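Local coordinates for protein mediator of RNA polymerase II transcription subunit 18 (Schizosaccharomyces pombe, PDB 3C0T) that serves as a subunit of the Mediator coactivator complex, which relays signals from gene-specific regulatory proteins to the basal RNA polymerase II transcription machinery, at residues A[1-6]-A[168-173]; A[65-70]-A[152-157]; A[123-128]-A[144-149]; A[132-137]-A[189-194]. All blocks are in the same frame, centred on the assembly; numbering follows the deposited sequence.

Interaction 1: A[1-6]-A[168-173]; sequences MQELYL and HVYTHV
Glu3 has CG anti to the backbone N (chi1 177°) and an extended chain, while His172 has CG beside its own N (chi1 -66°), and the two lie side by side on one face of the sheet. CB and CG of Glu3 follow the imidazole, and Glu3 OE1 ends 3.0 Å from His172 CE1. The other carboxylate oxygen, Glu3 OE2, lies 3.3 Å from His168 NE2, at the edge of that ring. The salt-bridge partner of Glu3 OE2 is Arg97 of strand 95-104. Met1 bends at its thioether and sets its methyl over one face of the His172 ring, a CH-pi contact with CE 4.1 Å from the ring centroid. Beneath these groups, strands 2-6 and 168-173 pair antiparallel in the curled sheet of the Med18 fold. Six backbone hydrogen bonds join them, two each in the pairs Gln2-Val173, Leu4-Thr171 and Leu6-Val169. The shortest runs 2.7 Å from Leu6 N to Val169 O. Tyr5 and Tyr170 form a non-hydrogen-bonded pair, with their CB atoms 3.8 Å apart. On the face carrying Leu4 and Val173, Leu4 CD1 packs 3.6 Å from Val173 CG2, and helix 179-196 covers both.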
# COMPACT_ATOMS: atom_id res chain seq x y z
N MET A 1 8.38 -10.20 9.78
CA MET A 1 8.30 -10.47 8.31
C MET A 1 9.03 -9.34 7.58
O MET A 1 8.97 -8.18 7.99
CB MET A 1 6.83 -10.55 7.88
CG MET A 1 6.60 -10.86 6.42
SD MET A 1 4.87 -11.31 6.07
CE MET A 1 4.04 -9.73 6.28
N GLN A 2 9.73 -9.70 6.51
CA GLN A 2 10.51 -8.73 5.75
C GLN A 2 9.91 -8.48 4.37
O GLN A 2 9.62 -9.43 3.63
CB GLN A 2 11.94 -9.25 5.60
CG GLN A 2 13.04 -8.22 5.82
CD GLN A 2 13.09 -7.71 7.25
OE1 GLN A 2 13.04 -8.49 8.19
NE2 GLN A 2 13.20 -6.40 7.41
N GLU A 3 9.71 -7.22 4.03
CA GLU A 3 9.17 -6.88 2.72
C GLU A 3 10.26 -6.26 1.84
O GLU A 3 10.84 -5.23 2.18
CB GLU A 3 8.01 -5.88 2.83
CG GLU A 3 7.46 -5.45 1.47
CD GLU A 3 6.24 -4.53 1.56
OE1 GLU A 3 5.22 -4.94 2.13
OE2 GLU A 3 6.32 -3.39 1.06
N LEU A 4 10.55 -6.91 0.71
CA LEU A 4 11.54 -6.39 -0.23
C LEU A 4 10.68 -5.75 -1.33
O LEU A 4 9.69 -6.35 -1.77
CB LEU A 4 12.42 -7.51 -0.79
CG LEU A 4 13.30 -8.22 0.26
CD1 LEU A 4 12.44 -9.23 1.04
CD2 LEU A 4 14.46 -8.94 -0.42
N TYR A 5 11.03 -4.55 -1.77
CA TYR A 5 10.19 -3.88 -2.75
C TYR A 5 10.87 -2.88 -3.66
O TYR A 5 12.03 -2.53 -3.47
CB TYR A 5 9.08 -3.15 -1.99
CG TYR A 5 9.64 -2.01 -1.17
CD1 TYR A 5 9.77 -0.73 -1.71
CD2 TYR A 5 10.12 -2.23 0.13
CE1 TYR A 5 10.36 0.30 -0.99
CE2 TYR A 5 10.72 -1.20 0.86
CZ TYR A 5 10.84 0.06 0.30
OH TYR A 5 11.46 1.07 0.99
N LEU A 6 10.10 -2.41 -4.63
CA LEU A 6 10.54 -1.40 -5.59
C LEU A 6 9.32 -0.53 -5.82
O LEU A 6 8.19 -1.02 -5.81
CB LEU A 6 10.98 -2.04 -6.91
CG LEU A 6 12.30 -2.81 -6.85
CD1 LEU A 6 12.57 -3.46 -8.20
CD2 LEU A 6 13.43 -1.85 -6.47
N HIS A 168 3.83 -0.42 -7.11
CA HIS A 168 4.55 -1.02 -5.98
C HIS A 168 4.82 -2.50 -6.23
O HIS A 168 3.88 -3.29 -6.36
CB HIS A 168 3.73 -0.84 -4.70
CG HIS A 168 4.41 -1.34 -3.46
ND1 HIS A 168 3.79 -1.31 -2.22
CD2 HIS A 168 5.64 -1.86 -3.26
CE1 HIS A 168 4.62 -1.81 -1.31
NE2 HIS A 168 5.74 -2.15 -1.92
N VAL A 169 6.09 -2.87 -6.31
CA VAL A 169 6.47 -4.26 -6.53
C VAL A 169 7.08 -4.79 -5.24
O VAL A 169 7.99 -4.17 -4.68
CB VAL A 169 7.49 -4.40 -7.68
CG1 VAL A 169 7.76 -5.87 -7.97
CG2 VAL A 169 6.96 -3.69 -8.93
N TYR A 170 6.60 -5.93 -4.77
CA TYR A 170 7.12 -6.47 -3.52
C TYR A 170 6.96 -7.97 -3.36
O TYR A 170 6.25 -8.63 -4.12
CB TYR A 170 6.41 -5.80 -2.34
CG TYR A 170 4.91 -6.06 -2.30
CD1 TYR A 170 4.03 -5.30 -3.06
CD2 TYR A 170 4.39 -7.10 -1.53
CE1 TYR A 170 2.65 -5.57 -3.07
CE2 TYR A 170 3.02 -7.38 -1.53
CZ TYR A 170 2.16 -6.62 -2.31
OH TYR A 170 0.81 -6.92 -2.35
N THR A 171 7.65 -8.48 -2.36
CA THR A 171 7.58 -9.88 -2.00
C THR A 171 7.91 -9.95 -0.52
O THR A 171 8.60 -9.07 0.01
CB THR A 171 8.56 -10.74 -2.81
OG1 THR A 171 8.30 -12.12 -2.52
CG2 THR A 171 10.01 -10.40 -2.46
N HIS A 172 7.39 -10.96 0.16
CA HIS A 172 7.63 -11.11 1.59
C HIS A 172 8.49 -12.32 1.93
O HIS A 172 8.34 -13.39 1.34
CB HIS A 172 6.30 -11.23 2.34
CG HIS A 172 5.45 -9.99 2.28
ND1 HIS A 172 5.87 -8.78 2.80
CD2 HIS A 172 4.21 -9.78 1.79
CE1 HIS A 172 4.91 -7.88 2.63
NE2 HIS A 172 3.90 -8.46 2.02
N VAL A 173 9.38 -12.14 2.90
CA VAL A 173 10.25 -13.21 3.38
C VAL A 173 9.98 -13.35 4.88
O VAL A 173 10.25 -12.43 5.66
CB VAL A 173 11.73 -12.88 3.15
CG1 VAL A 173 12.60 -13.99 3.73
CG2 VAL A 173 12.00 -12.72 1.65

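Interaction 2: A[65-70]-A[152-157]; sequences HDETDT and IKPPFH
Ile152 reaches the loop 65-70 with its CD1 methyl. Ile152 CD1 lies 4.0 Å from His65 CB and 3.6 Å from Asp66 O. CG1 of Ile152 sits between its backbone N and carbonyl carbon (chi1 57°), and the chain beyond it is extended, which carries CD1 to the loop backbone. Next to it, the aliphatic part of Lys153 meets a carbonyl, with CG 2.9 Å from Glu67 O. The Glu67 side chain crosses Pro154 at about a right angle and brings OE2 to 3.0 Å from Pro154 CD. Most of these contacts set methyl or methylene groups against oxygen atoms; Ile152 CD1 on His65 CB is apolar. A type I beta turn from Asp66 to Asp69 shapes the first partner. It is closed by a hydrogen bond of 2.7 Å from Asp69 N to Asp66 O, the same carbonyl that Ile152 CD1 approaches. Farther out, Ile62 and Trp72 also pack on Ile152, the one buried residue here. The peptide bond before Pro155 is cis, and Ser147 OG is hydrogen-bonded to Pro155 O. The arrangement is surface loop packing: the connection between strands 56-61 and 78-83 rests on the connection leading into strand 156-158.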
# COMPACT_ATOMS: atom_id res chain seq x y z
N HIS A 65 -18.09 -6.13 -0.06
CA HIS A 65 -19.07 -5.47 0.80
C HIS A 65 -20.18 -4.79 0.02
O HIS A 65 -20.01 -4.46 -1.16
CB HIS A 65 -18.39 -4.40 1.67
CG HIS A 65 -17.80 -4.93 2.94
ND1 HIS A 65 -18.56 -5.55 3.91
CD2 HIS A 65 -16.53 -4.93 3.39
CE1 HIS A 65 -17.78 -5.90 4.91
NE2 HIS A 65 -16.54 -5.54 4.62
N ASP A 66 -21.31 -4.59 0.69
CA ASP A 66 -22.45 -3.91 0.09
C ASP A 66 -22.25 -2.45 0.46
O ASP A 66 -22.23 -2.11 1.64
CB ASP A 66 -23.77 -4.39 0.70
CG ASP A 66 -23.97 -5.88 0.57
OD1 ASP A 66 -25.05 -6.37 1.00
OD2 ASP A 66 -23.06 -6.57 0.06
N GLU A 67 -22.10 -1.59 -0.54
CA GLU A 67 -21.90 -0.17 -0.27
C GLU A 67 -23.13 0.34 0.48
O GLU A 67 -23.10 1.41 1.08
CB GLU A 67 -21.73 0.60 -1.58
CG GLU A 67 -23.00 0.79 -2.36
CD GLU A 67 -22.76 1.54 -3.65
OE1 GLU A 67 -23.75 2.00 -4.26
OE2 GLU A 67 -21.58 1.67 -4.05
N THR A 68 -24.19 -0.46 0.44
CA THR A 68 -25.45 -0.13 1.10
C THR A 68 -25.41 -0.53 2.58
O THR A 68 -26.18 -0.00 3.39
CB THR A 68 -26.63 -0.85 0.41
OG1 THR A 68 -26.38 -2.26 0.35
CG2 THR A 68 -26.83 -0.33 -1.01
N ASP A 69 -24.53 -1.47 2.92
CA ASP A 69 -24.37 -1.95 4.29
C ASP A 69 -24.06 -0.78 5.21
O ASP A 69 -22.94 -0.24 5.19
CB ASP A 69 -23.23 -2.97 4.37
CG ASP A 69 -23.16 -3.67 5.72
OD1 ASP A 69 -23.42 -3.02 6.75
OD2 ASP A 69 -22.82 -4.88 5.75
N THR A 70 -25.04 -0.39 6.02
CA THR A 70 -24.90 0.74 6.94
C THR A 70 -23.71 0.61 7.90
O THR A 70 -23.06 1.60 8.22
CB THR A 70 -26.20 0.94 7.77
OG1 THR A 70 -26.48 -0.24 8.52
CG2 THR A 70 -27.38 1.23 6.84
N ILE A 152 -18.00 3.64 2.84
CA ILE A 152 -17.59 2.91 1.66
C ILE A 152 -18.53 3.23 0.51
O ILE A 152 -18.48 2.60 -0.55
CB ILE A 152 -17.59 1.39 1.90
CG1 ILE A 152 -18.99 0.94 2.34
CG2 ILE A 152 -16.55 1.03 2.94
CD1 ILE A 152 -19.12 -0.55 2.53
N LYS A 153 -19.41 4.21 0.72
CA LYS A 153 -20.35 4.61 -0.33
C LYS A 153 -19.69 5.62 -1.26
O LYS A 153 -19.21 6.67 -0.81
CB LYS A 153 -21.62 5.22 0.28
CG LYS A 153 -22.41 4.27 1.17
CD LYS A 153 -23.80 4.81 1.51
CE LYS A 153 -23.75 6.19 2.15
NZ LYS A 153 -22.93 6.21 3.40
N PRO A 154 -19.63 5.31 -2.56
CA PRO A 154 -19.02 6.24 -3.51
C PRO A 154 -19.71 7.61 -3.42
O PRO A 154 -20.84 7.72 -2.92
CB PRO A 154 -19.23 5.55 -4.85
CG PRO A 154 -19.05 4.10 -4.47
CD PRO A 154 -19.87 4.00 -3.20
N PRO A 155 -19.06 8.66 -3.93
CA PRO A 155 -17.74 8.60 -4.57
C PRO A 155 -16.54 8.65 -3.61
O PRO A 155 -16.68 9.01 -2.44
CB PRO A 155 -17.76 9.81 -5.48
CG PRO A 155 -18.47 10.82 -4.60
CD PRO A 155 -19.62 10.01 -4.02
N PHE A 156 -15.37 8.28 -4.13
CA PHE A 156 -14.12 8.35 -3.38
C PHE A 156 -13.35 9.40 -4.16
O PHE A 156 -13.37 9.39 -5.40
CB PHE A 156 -13.34 7.03 -3.43
CG PHE A 156 -14.11 5.86 -2.91
CD1 PHE A 156 -15.00 6.01 -1.85
CD2 PHE A 156 -13.95 4.60 -3.48
CE1 PHE A 156 -15.71 4.92 -1.36
CE2 PHE A 156 -14.66 3.51 -3.00
CZ PHE A 156 -15.54 3.67 -1.94
N HIS A 157 -12.69 10.32 -3.47
CA HIS A 157 -11.97 11.37 -4.18
C HIS A 157 -10.46 11.25 -4.15
O HIS A 157 -9.88 10.85 -3.14
CB HIS A 157 -12.33 12.75 -3.60
CG HIS A 157 -13.80 13.01 -3.55
ND1 HIS A 157 -14.51 13.05 -2.37
CD2 HIS A 157 -14.71 13.22 -4.53
CE1 HIS A 157 -15.78 13.27 -2.63
NE2 HIS A 157 -15.93 13.37 -3.93

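Interaction 3: A[123-128]-A[144-149]; sequences EYIIQG and LIPSQQ
Ile125 and Leu144 direct their side chains to the same face of the sheet, where their CB atoms lie 4.1 Å apart. Their backbones form an antiparallel hydrogen-bonded pair. Ile125 N donates to Leu144 O in a nearly straight bond, but from well above the carbonyl plane. The return bond, from Leu144 N to Ile125 O, is short at 2.6 Å. Beyond the pair, Ile125 slides past the Pro146 ring in the opposite direction, and Ile125 CD1 comes to 3.9 Å from Pro146 CG. Gln127 crosses Leu144 at a slant. Gln127 CB lies 3.5 Å from Leu144 CD2, and the amide NE2 also borders that methyl. The two strands, 118-133 and 136-146, are the arms of a beta hairpin in the curled antiparallel sheet. The short segments 123-128 and 144-146 run at 128°, well off antiparallel, consistent with the arms splaying here. Phe156 packs on both Ile125 and Leu144, and Phe35 of strand 27-41 packs on Ile125 and Pro146. At the open end, Glu123 crosses Gln149 at about a right angle, with the carboxylate and amide planes 61° apart. Placing CG of Glu123 between its own N and carbonyl carbon (chi1 63°) sends the extended chain toward the loop after strand 136-146. There Glu123 OE2 lies 3.3 Å from Gln149 CA and 3.7 Å from Pro146 CG. The main polar partner of the carboxylate is Arg150, in a salt bridge through OE1. Tyr124 turns its ring away from Leu144 and lays it nearly parallel to that of Trp36. Side chains of another protein's chain pack on Tyr124 and Ile145.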
# COMPACT_ATOMS: atom_id res chain seq x y z
N GLU A 123 -7.30 7.95 7.64
CA GLU A 123 -7.83 6.83 6.87
C GLU A 123 -7.83 7.17 5.39
O GLU A 123 -7.84 8.34 5.00
CB GLU A 123 -9.25 6.51 7.31
CG GLU A 123 -10.26 7.63 7.06
CD GLU A 123 -11.67 7.23 7.41
OE1 GLU A 123 -11.84 6.41 8.34
OE2 GLU A 123 -12.62 7.74 6.78
N TYR A 124 -7.80 6.13 4.56
CA TYR A 124 -7.83 6.32 3.12
C TYR A 124 -8.27 5.04 2.44
O TYR A 124 -8.43 3.99 3.07
CB TYR A 124 -6.46 6.77 2.58
CG TYR A 124 -5.30 5.89 2.99
CD1 TYR A 124 -4.68 6.07 4.22
CD2 TYR A 124 -4.86 4.85 2.17
CE1 TYR A 124 -3.65 5.23 4.63
CE2 TYR A 124 -3.82 4.01 2.56
CZ TYR A 124 -3.22 4.21 3.80
OH TYR A 124 -2.19 3.39 4.20
N ILE A 125 -8.46 5.15 1.14
CA ILE A 125 -8.90 4.03 0.33
C ILE A 125 -7.88 3.75 -0.77
O ILE A 125 -7.31 4.68 -1.34
CB ILE A 125 -10.28 4.34 -0.28
CG1 ILE A 125 -11.35 4.25 0.81
CG2 ILE A 125 -10.58 3.39 -1.44
CD1 ILE A 125 -12.74 4.67 0.36
N ILE A 126 -7.63 2.47 -1.03
CA ILE A 126 -6.71 2.08 -2.09
C ILE A 126 -7.50 1.43 -3.21
O ILE A 126 -8.26 0.48 -2.99
CB ILE A 126 -5.63 1.07 -1.62
CG1 ILE A 126 -4.70 1.71 -0.57
CG2 ILE A 126 -4.78 0.63 -2.81
CD1 ILE A 126 -4.04 3.00 -1.03
N GLN A 127 -7.32 1.98 -4.41
CA GLN A 127 -7.97 1.52 -5.62
C GLN A 127 -6.87 1.10 -6.59
O GLN A 127 -5.95 1.88 -6.86
CB GLN A 127 -8.76 2.67 -6.23
CG GLN A 127 -9.28 2.40 -7.65
CD GLN A 127 -9.60 3.69 -8.40
OE1 GLN A 127 -10.64 3.80 -9.04
NE2 GLN A 127 -8.71 4.67 -8.33
N GLY A 128 -6.95 -0.11 -7.13
CA GLY A 128 -5.93 -0.53 -8.07
C GLY A 128 -6.05 -1.95 -8.58
O GLY A 128 -7.06 -2.63 -8.37
N LEU A 144 -7.20 7.05 -2.48
CA LEU A 144 -8.37 7.90 -2.44
C LEU A 144 -8.81 8.32 -1.04
O LEU A 144 -8.30 7.83 -0.04
CB LEU A 144 -9.52 7.19 -3.16
CG LEU A 144 -9.60 7.24 -4.70
CD1 LEU A 144 -8.32 7.80 -5.32
CD2 LEU A 144 -9.91 5.85 -5.22
N ILE A 145 -9.79 9.23 -1.00
CA ILE A 145 -10.33 9.75 0.25
C ILE A 145 -11.84 9.56 0.27
O ILE A 145 -12.52 9.94 -0.68
CB ILE A 145 -10.03 11.28 0.38
CG1 ILE A 145 -8.52 11.53 0.29
CG2 ILE A 145 -10.57 11.82 1.70
CD1 ILE A 145 -7.73 10.81 1.35
N PRO A 146 -12.38 8.96 1.34
CA PRO A 146 -13.82 8.73 1.45
C PRO A 146 -14.57 10.06 1.40
O PRO A 146 -14.05 11.09 1.84
CB PRO A 146 -13.97 8.07 2.83
CG PRO A 146 -12.64 7.46 3.07
CD PRO A 146 -11.67 8.47 2.54
N SER A 147 -15.78 10.06 0.85
CA SER A 147 -16.55 11.30 0.79
C SER A 147 -17.17 11.57 2.16
O SER A 147 -17.69 12.66 2.42
CB SER A 147 -17.62 11.20 -0.30
OG SER A 147 -18.32 9.97 -0.24
N GLN A 148 -17.09 10.58 3.05
CA GLN A 148 -17.60 10.67 4.41
C GLN A 148 -16.74 9.73 5.26
O GLN A 148 -16.50 8.59 4.87
CB GLN A 148 -19.06 10.21 4.45
CG GLN A 148 -19.94 10.96 5.44
CD GLN A 148 -20.38 12.31 4.90
OE1 GLN A 148 -19.55 13.17 4.57
NE2 GLN A 148 -21.69 12.51 4.79
N GLN A 149 -16.28 10.19 6.42
CA GLN A 149 -15.44 9.35 7.25
C GLN A 149 -16.02 7.96 7.52
O GLN A 149 -17.18 7.82 7.88
CB GLN A 149 -15.12 10.05 8.58
CG GLN A 149 -14.20 9.23 9.48
CD GLN A 149 -13.56 10.06 10.57
OE1 GLN A 149 -12.77 10.97 10.30
NE2 GLN A 149 -13.88 9.75 11.82

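Interaction 4: A[132-137]-A[189-194]; sequences FFFDTT and LTKVKT
The chain reverses in a type I' beta turn from Phe133 to Thr136, and the turn packs against the helical segment 189-194, with Phe134 CA 7.0 Å from Val192 CA. Phe134 crosses Lys191 at about a right angle. The aliphatic chain of the lysine lies over one face of the ring. Lys191 CD makes a CH-pi contact 3.8 Å from the Phe134 ring centroid, and Lys191 CB approaches Phe134 CD1 at 3.7 Å. The lysine is extended as far as CE, which keeps its methylenes along the ring. It then bends at its last torsion (chi4 81°), and NZ forms a weak hydrogen bond with Asn188. Val192 comes to the edge of the same ring, with CG2 4.1 Å from Phe134 CD1. The same methyl faces Thr136, whose OG1 lies 3.1 Å from Val192 CG2. That hydroxyl takes up its place because OG1 stands between the backbone N and the carbonyl carbon (chi1 73°), turned back over the turn. Thr136 OG1 donates to Phe133 O at 2.9 Å. Phe133 O also accepts from Thr136 N, so two donors of one residue grip a single carbonyl and fix the turn. The methyl of Thr136 also meets Leu189, with CG2 4.3 Å from Leu189 CD2. Phe134 is exposed, while Thr136, Leu189 and Val192 are buried. The turn joins strands 118-133 and 136-146, and helix 179-196 packs on it. Leu189 and Val192 of that helix also pack on Val169 of strand 165-173, and Leu189 reaches Leu4 of strand 2-10.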
# COMPACT_ATOMS: atom_id res chain seq x y z
N PHE A 132 0.97 -10.70 -10.73
CA PHE A 132 1.94 -11.60 -10.09
C PHE A 132 2.89 -12.16 -11.14
O PHE A 132 2.50 -12.39 -12.29
CB PHE A 132 1.23 -12.77 -9.40
CG PHE A 132 -0.09 -12.41 -8.78
CD1 PHE A 132 -1.24 -12.29 -9.56
CD2 PHE A 132 -0.17 -12.13 -7.41
CE1 PHE A 132 -2.47 -11.88 -8.99
CE2 PHE A 132 -1.39 -11.72 -6.82
CZ PHE A 132 -2.54 -11.59 -7.61
N PHE A 133 4.13 -12.39 -10.73
CA PHE A 133 5.14 -12.97 -11.61
C PHE A 133 6.44 -13.18 -10.83
O PHE A 133 6.76 -12.40 -9.91
CB PHE A 133 5.38 -12.07 -12.83
CG PHE A 133 5.61 -12.82 -14.11
CD1 PHE A 133 4.64 -13.69 -14.60
CD2 PHE A 133 6.80 -12.67 -14.82
CE1 PHE A 133 4.85 -14.41 -15.80
CE2 PHE A 133 7.02 -13.37 -16.02
CZ PHE A 133 6.04 -14.25 -16.50
N PHE A 134 7.18 -14.24 -11.16
CA PHE A 134 8.44 -14.55 -10.49
C PHE A 134 8.29 -14.51 -8.98
O PHE A 134 9.18 -14.02 -8.28
CB PHE A 134 9.54 -13.58 -10.91
CG PHE A 134 10.03 -13.78 -12.31
CD1 PHE A 134 10.01 -12.73 -13.23
CD2 PHE A 134 10.50 -15.03 -12.72
CE1 PHE A 134 10.46 -12.93 -14.54
CE2 PHE A 134 10.95 -15.24 -14.02
CZ PHE A 134 10.93 -14.19 -14.94
N ASP A 135 7.16 -15.00 -8.49
CA ASP A 135 6.90 -15.01 -7.05
C ASP A 135 6.88 -13.64 -6.39
O ASP A 135 7.17 -13.51 -5.19
CB ASP A 135 7.93 -15.87 -6.35
CG ASP A 135 7.38 -17.20 -5.97
OD1 ASP A 135 7.13 -18.02 -6.89
OD2 ASP A 135 7.19 -17.42 -4.75
N THR A 136 6.56 -12.60 -7.15
CA THR A 136 6.49 -11.27 -6.58
C THR A 136 5.12 -10.71 -6.96
O THR A 136 4.46 -11.23 -7.87
CB THR A 136 7.57 -10.32 -7.14
OG1 THR A 136 7.23 -9.97 -8.49
CG2 THR A 136 8.93 -10.99 -7.12
N THR A 137 4.70 -9.67 -6.26
CA THR A 137 3.42 -9.04 -6.53
C THR A 137 3.67 -7.63 -7.04
O THR A 137 4.54 -6.91 -6.52
CB THR A 137 2.56 -8.95 -5.25
OG1 THR A 137 2.26 -10.27 -4.78
CG2 THR A 137 1.26 -8.20 -5.52
N LEU A 189 12.95 -9.74 -7.59
CA LEU A 189 12.63 -8.34 -7.81
C LEU A 189 13.42 -7.84 -9.01
O LEU A 189 12.88 -7.11 -9.85
CB LEU A 189 12.96 -7.49 -6.57
CG LEU A 189 11.95 -7.59 -5.43
CD1 LEU A 189 12.36 -6.67 -4.30
CD2 LEU A 189 10.57 -7.19 -5.93
N THR A 190 14.68 -8.24 -9.11
CA THR A 190 15.52 -7.82 -10.22
C THR A 190 14.96 -8.28 -11.56
O THR A 190 15.00 -7.55 -12.54
CB THR A 190 16.96 -8.34 -10.05
OG1 THR A 190 17.62 -7.58 -9.03
CG2 THR A 190 17.75 -8.21 -11.34
N LYS A 191 14.42 -9.49 -11.60
CA LYS A 191 13.84 -10.03 -12.82
C LYS A 191 12.61 -9.20 -13.22
O LYS A 191 12.45 -8.83 -14.38
CB LYS A 191 13.42 -11.49 -12.61
CG LYS A 191 14.54 -12.45 -12.21
CD LYS A 191 13.98 -13.87 -12.18
CE LYS A 191 15.02 -14.91 -11.79
NZ LYS A 191 15.23 -15.01 -10.32
N VAL A 192 11.73 -8.92 -12.25
CA VAL A 192 10.53 -8.14 -12.52
C VAL A 192 10.90 -6.72 -12.95
O VAL A 192 10.28 -6.15 -13.84
CB VAL A 192 9.61 -8.09 -11.27
CG1 VAL A 192 8.36 -7.28 -11.55
CG2 VAL A 192 9.24 -9.50 -10.86
N LYS A 193 11.93 -6.16 -12.32
CA LYS A 193 12.38 -4.81 -12.65
C LYS A 193 12.74 -4.68 -14.13
O LYS A 193 12.27 -3.76 -14.81
CB LYS A 193 13.59 -4.43 -11.80
CG LYS A 193 14.09 -3.00 -11.98
CD LYS A 193 15.42 -2.81 -11.27
CE LYS A 193 15.69 -1.36 -10.91
NZ LYS A 193 15.73 -0.46 -12.10
N THR A 194 13.57 -5.58 -14.65
CA THR A 194 13.95 -5.47 -16.05
C THR A 194 12.77 -5.82 -16.94
O THR A 194 12.64 -5.31 -18.05
CB THR A 194 15.19 -6.36 -16.43
OG1 THR A 194 14.79 -7.44 -17.28
CG2 THR A 194 15.84 -6.91 -15.19

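Interactions 1, 3 and 4 are partly buried, while interaction 2 is a surface contact between loops. Interactions 1 and 3 are strand pairings in one antiparallel sheet, on opposite sides of the chain's centre, and rest on backbone hydrogen bonds. Interaction 1 is the more extensive pairing, and interaction 3 lies where a hairpin appears to splay. Interaction 4 packs helix 179-196 on the turn at the other end of that hairpin. It has no hydrogen bonds between its segments and relies mostly on apolar and CH-pi packing. It touches interaction 1: Thr137 N is probably hydrogen-bonded to Tyr170 O, and Leu189 packs on Leu4. Interaction 2 also lacks such bonds. It adjoins interaction 3, where His157 O and Ile145 N probably form a hydrogen bond.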